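Local coordinates for protein citrate synthase (Thermotoga maritima, PDB 2P2W) that probably condenses oxaloacetate with acetyl-CoA and water to give citrate and CoA, the entry step of the tricarboxylic acid cycle, at residues L173-N179 / A324-W329. Numbering follows the deposited sequence.
With FLC (citrate anion), chain B.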
ATOM      1  N   LEU A 173     -19.277   8.453  -0.318  1.00 15.51           N
ATOM      2  CA  LEU A 173     -18.067   7.673  -0.069  1.00 15.86           C
ATOM      3  C   LEU A 173     -16.757   8.266  -0.590  1.00 16.18           C
ATOM      4  O   LEU A 173     -15.699   7.673  -0.408  1.00 18.16           O
ATOM      5  CB  LEU A 173     -18.233   6.274  -0.678  1.00 15.44           C
ATOM      6  CG  LEU A 173     -19.370   5.397  -0.150  1.00 17.81           C
ATOM      7  CD1 LEU A 173     -19.634   4.247  -1.124  1.00 15.85           C
ATOM      8  CD2 LEU A 173     -19.000   4.863   1.229  1.00 16.91           C
ATOM      9  N   MET A 174     -16.809   9.426  -1.229  1.00 16.87           N
ATOM     10  CA  MET A 174     -15.593  10.006  -1.782  1.00 18.04           C
ATOM     11  C   MET A 174     -14.492  10.362  -0.797  1.00 19.28           C
ATOM     12  O   MET A 174     -13.311  10.226  -1.114  1.00 19.41           O
ATOM     13  CB  MET A 174     -15.910  11.268  -2.580  1.00 18.75           C
ATOM     14  CG  MET A 174     -16.464  11.028  -3.956  1.00 20.21           C
ATOM     15  SD  MET A 174     -16.597  12.587  -4.843  1.00 20.88           S
ATOM     16  CE  MET A 174     -17.356  12.028  -6.357  1.00 19.84           C
ATOM     17  N   GLU A 175     -14.863  10.799   0.399  1.00 19.05           N
ATOM     18  CA  GLU A 175     -13.845  11.248   1.338  1.00 19.66           C
ATOM     19  C   GLU A 175     -14.219  11.217   2.816  1.00 20.14           C
ATOM     20  O   GLU A 175     -15.368  11.471   3.174  1.00 20.08           O
ATOM     21  CB  GLU A 175     -13.471  12.684   0.947  1.00 20.25           C
ATOM     22  CG  GLU A 175     -12.957  13.556   2.073  1.00 20.31           C
ATOM     23  CD  GLU A 175     -11.543  13.212   2.466  1.00 20.68           C
ATOM     24  OE1 GLU A 175     -10.848  12.577   1.647  1.00 18.50           O
ATOM     25  OE2 GLU A 175     -11.129  13.587   3.587  1.00 19.35           O
ATOM     26  N   GLN A 176     -13.244  10.899   3.670  1.00 19.84           N
ATOM     27  CA  GLN A 176     -13.474  10.921   5.113  1.00 19.94           C
ATOM     28  C   GLN A 176     -12.226  10.949   5.993  1.00 20.04           C
ATOM     29  O   GLN A 176     -11.924   9.996   6.714  1.00 19.79           O
ATOM     30  CB  GLN A 176     -14.385   9.780   5.578  1.00 19.61           C
ATOM     31  CG  GLN A 176     -14.783   9.984   7.049  1.00 20.61           C
ATOM     32  CD  GLN A 176     -16.056   9.269   7.446  1.00 20.60           C
ATOM     33  OE1 GLN A 176     -17.160   9.784   7.264  1.00 18.41           O
ATOM     34  NE2 GLN A 176     -15.906   8.070   7.997  1.00 19.53           N
ATOM     35  N   ASP A 177     -11.504  12.060   5.920  1.00 20.15           N
ATOM     36  CA  ASP A 177     -10.324  12.271   6.748  1.00 20.75           C
ATOM     37  C   ASP A 177      -9.250  11.188   6.605  1.00 20.23           C
ATOM     38  O   ASP A 177      -9.072  10.609   5.530  1.00 18.04           O
ATOM     39  CB  ASP A 177     -10.776  12.405   8.210  1.00 23.73           C
ATOM     40  CG  ASP A 177      -9.770  13.140   9.078  1.00 27.61           C
ATOM     41  OD1 ASP A 177      -9.296  14.218   8.664  1.00 28.72           O
ATOM     42  OD2 ASP A 177      -9.469  12.639  10.181  1.00 31.13           O
ATOM     43  N   ILE A 178      -8.543  10.902   7.696  1.00 19.34           N
ATOM     44  CA  ILE A 178      -7.461   9.928   7.646  1.00 18.70           C
ATOM     45  C   ILE A 178      -7.824   8.508   8.065  1.00 18.88           C
ATOM     46  O   ILE A 178      -7.319   7.987   9.065  1.00 18.61           O
ATOM     47  CB  ILE A 178      -6.256  10.415   8.481  1.00 18.33           C
ATOM     48  CG1 ILE A 178      -6.077  11.926   8.303  1.00 19.50           C
ATOM     49  CG2 ILE A 178      -4.992   9.699   8.030  1.00 17.95           C
ATOM     50  CD1 ILE A 178      -5.850  12.380   6.860  1.00 18.65           C
ATOM     51  N   ASN A 179      -8.703   7.883   7.288  1.00 17.99           N
ATOM     52  CA  ASN A 179      -9.114   6.512   7.549  1.00 17.96           C
ATOM     53  C   ASN A 179      -7.943   5.620   7.138  1.00 17.94           C
ATOM     54  O   ASN A 179      -6.970   6.100   6.554  1.00 17.20           O
ATOM     55  CB  ASN A 179     -10.370   6.189   6.738  1.00 17.85           C
ATOM     56  CG  ASN A 179     -10.221   6.553   5.279  1.00 18.37           C
ATOM     57  OD1 ASN A 179      -9.661   5.794   4.491  1.00 19.91           O
ATOM     58  ND2 ASN A 179     -10.705   7.735   4.915  1.00 18.44           N
ATOM     59  N   ALA A 324     -15.168   5.768  -5.822  1.00 17.74           N
ATOM     60  CA  ALA A 324     -15.462   7.085  -5.283  1.00 18.21           C
ATOM     61  C   ALA A 324     -14.311   7.596  -4.417  1.00 18.32           C
ATOM     62  O   ALA A 324     -13.814   8.702  -4.624  1.00 19.55           O
ATOM     63  CB  ALA A 324     -16.747   7.040  -4.462  1.00 17.30           C
ATOM     64  N   ARG A 325     -13.883   6.778  -3.460  1.00 18.55           N
ATOM     65  CA  ARG A 325     -12.845   7.203  -2.504  1.00 19.12           C
ATOM     66  C   ARG A 325     -11.487   7.532  -3.165  1.00 19.14           C
ATOM     67  O   ARG A 325     -10.643   8.216  -2.602  1.00 18.71           O
ATOM     68  CB  ARG A 325     -12.666   6.090  -1.470  1.00 18.58           C
ATOM     69  CG  ARG A 325     -11.646   6.456  -0.392  1.00 17.62           C
ATOM     70  CD  ARG A 325     -11.959   7.808   0.260  1.00 20.02           C
ATOM     71  NE  ARG A 325     -13.279   7.781   0.897  1.00 19.07           N
ATOM     72  CZ  ARG A 325     -13.366   7.198   2.108  1.00 20.26           C
ATOM     73  NH1 ARG A 325     -12.292   6.682   2.677  1.00 21.94           N
ATOM     74  NH2 ARG A 325     -14.546   7.151   2.734  1.00 19.76           N
ATOM     75  N   VAL A 326     -11.252   7.085  -4.398  1.00 18.69           N
ATOM     76  CA  VAL A 326      -9.997   7.411  -5.068  1.00 18.59           C
ATOM     77  C   VAL A 326      -9.860   8.935  -5.157  1.00 19.05           C
ATOM     78  O   VAL A 326      -8.747   9.468  -5.144  1.00 18.65           O
ATOM     79  CB  VAL A 326      -9.920   6.773  -6.489  1.00 19.44           C
ATOM     80  CG1 VAL A 326     -10.986   7.359  -7.397  1.00 20.10           C
ATOM     81  CG2 VAL A 326      -8.529   6.980  -7.075  1.00 19.01           C
ATOM     82  N   VAL A 327     -10.997   9.632  -5.232  1.00 18.11           N
ATOM     83  CA  VAL A 327     -11.003  11.094  -5.283  1.00 18.11           C
ATOM     84  C   VAL A 327     -10.421  11.641  -3.975  1.00 17.73           C
ATOM     85  O   VAL A 327      -9.553  12.519  -3.982  1.00 17.47           O
ATOM     86  CB  VAL A 327     -12.444  11.648  -5.457  1.00 18.76           C
ATOM     87  CG1 VAL A 327     -12.427  13.174  -5.464  1.00 20.66           C
ATOM     88  CG2 VAL A 327     -13.048  11.127  -6.755  1.00 16.97           C
ATOM     89  N   GLY A 328     -10.904  11.116  -2.853  1.00 17.12           N
ATOM     90  CA  GLY A 328     -10.411  11.561  -1.562  1.00 17.61           C
ATOM     91  C   GLY A 328      -8.957  11.177  -1.342  1.00 18.06           C
ATOM     92  O   GLY A 328      -8.167  11.976  -0.831  1.00 17.74           O
ATOM     93  N   TRP A 329      -8.604   9.950  -1.713  1.00 17.12           N
ATOM     94  CA  TRP A 329      -7.231   9.476  -1.555  1.00 16.97           C
ATOM     95  C   TRP A 329      -6.254  10.420  -2.258  1.00 17.31           C
ATOM     96  O   TRP A 329      -5.288  10.884  -1.657  1.00 16.95           O
ATOM     97  CB  TRP A 329      -7.053   8.076  -2.153  1.00 14.99           C
ATOM     98  CG  TRP A 329      -7.720   6.946  -1.406  1.00 16.13           C
ATOM     99  CD1 TRP A 329      -8.034   6.903  -0.072  1.00 16.14           C
ATOM    100  CD2 TRP A 329      -8.082   5.667  -1.943  1.00 15.33           C
ATOM    101  NE1 TRP A 329      -8.565   5.674   0.251  1.00 15.27           N
ATOM    102  CE2 TRP A 329      -8.606   4.896  -0.878  1.00 15.13           C
ATOM    103  CE3 TRP A 329      -8.009   5.094  -3.223  1.00 14.98           C
ATOM    104  CZ2 TRP A 329      -9.059   3.581  -1.054  1.00 15.04           C
ATOM    105  CZ3 TRP A 329      -8.458   3.785  -3.397  1.00 16.24           C
ATOM    106  CH2 TRP A 329      -8.977   3.044  -2.316  1.00 15.77           C
TER
HETATM  107  CAC FLC B 401     -15.587   1.972   6.972  1.00 23.22           C
HETATM  108  CA  FLC B 401     -15.037   3.107   6.102  1.00 19.54           C
HETATM  109  CB  FLC B 401     -14.679   4.376   6.883  1.00 19.12           C
HETATM  110  CBC FLC B 401     -14.260   5.443   5.868  1.00 18.99           C
HETATM  111  CG  FLC B 401     -13.535   4.089   7.863  1.00 17.42           C
HETATM  112  CGC FLC B 401     -13.079   5.303   8.678  1.00 18.08           C
HETATM  113  OA1 FLC B 401     -16.372   2.276   7.896  1.00 22.75           O
HETATM  114  OA2 FLC B 401     -15.217   0.815   6.677  1.00 26.36           O
HETATM  115  OB1 FLC B 401     -13.076   5.423   5.470  1.00 18.39           O
HETATM  116  OB2 FLC B 401     -15.144   6.246   5.497  1.00 19.46           O
HETATM  117  OG1 FLC B 401     -12.198   5.097   9.540  1.00 18.28           O
HETATM  118  OG2 FLC B 401     -13.598   6.413   8.424  1.00 17.85           O
HETATM  119  OHB FLC B 401     -15.829   4.823   7.607  1.00 17.97           O
HETATM  120  O   HOH W   1     -16.905   9.179   2.768  1.00 15.64           O
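Arg325, on helix 317-337, meets Leu173 and Met174 of the loop 173-179 on its way to the bound citrate. Its CB lies against Leu173 O, and CG leaves anti to the backbone N (chi1 -178°), packing over the rim of one face of the Trp329 indole. Bends at chi2 and chi3 bring Arg325 CD to 3.1 Å from Met174 O and turn Arg325 NE onto Leu173 O in a bent hydrogen bond (2.8 Å, 141°), the oxygen lying somewhat out of the guanidinium plane. Beyond CZ, Arg325 NH1 donates to citrate OB1 at 3.2 Å and Arg325 NH2 to OB2 at 3.0 Å, both nearly straight. NH2 also donates to a water bridging to Glu175 O. Asn179 approaches from the opposite direction, its amide turned 51° from the guanidinium and its OD1 held by Ser181. Gln176 NE2 grips citrate OG2 at 2.9 Å, its OE1 held by Tyr253; His250 and Arg259, with Arg344 of the second subunit, also bond the anion. One residue earlier on the helix, Ala324 CB packs on Met174 CG (4.0 Å). The bonds to carbonyl, citrate and water together probably limit guanidinium rotation, consistent with a buried positive charge recognising the carboxylate beside the predicted catalytic residue His250.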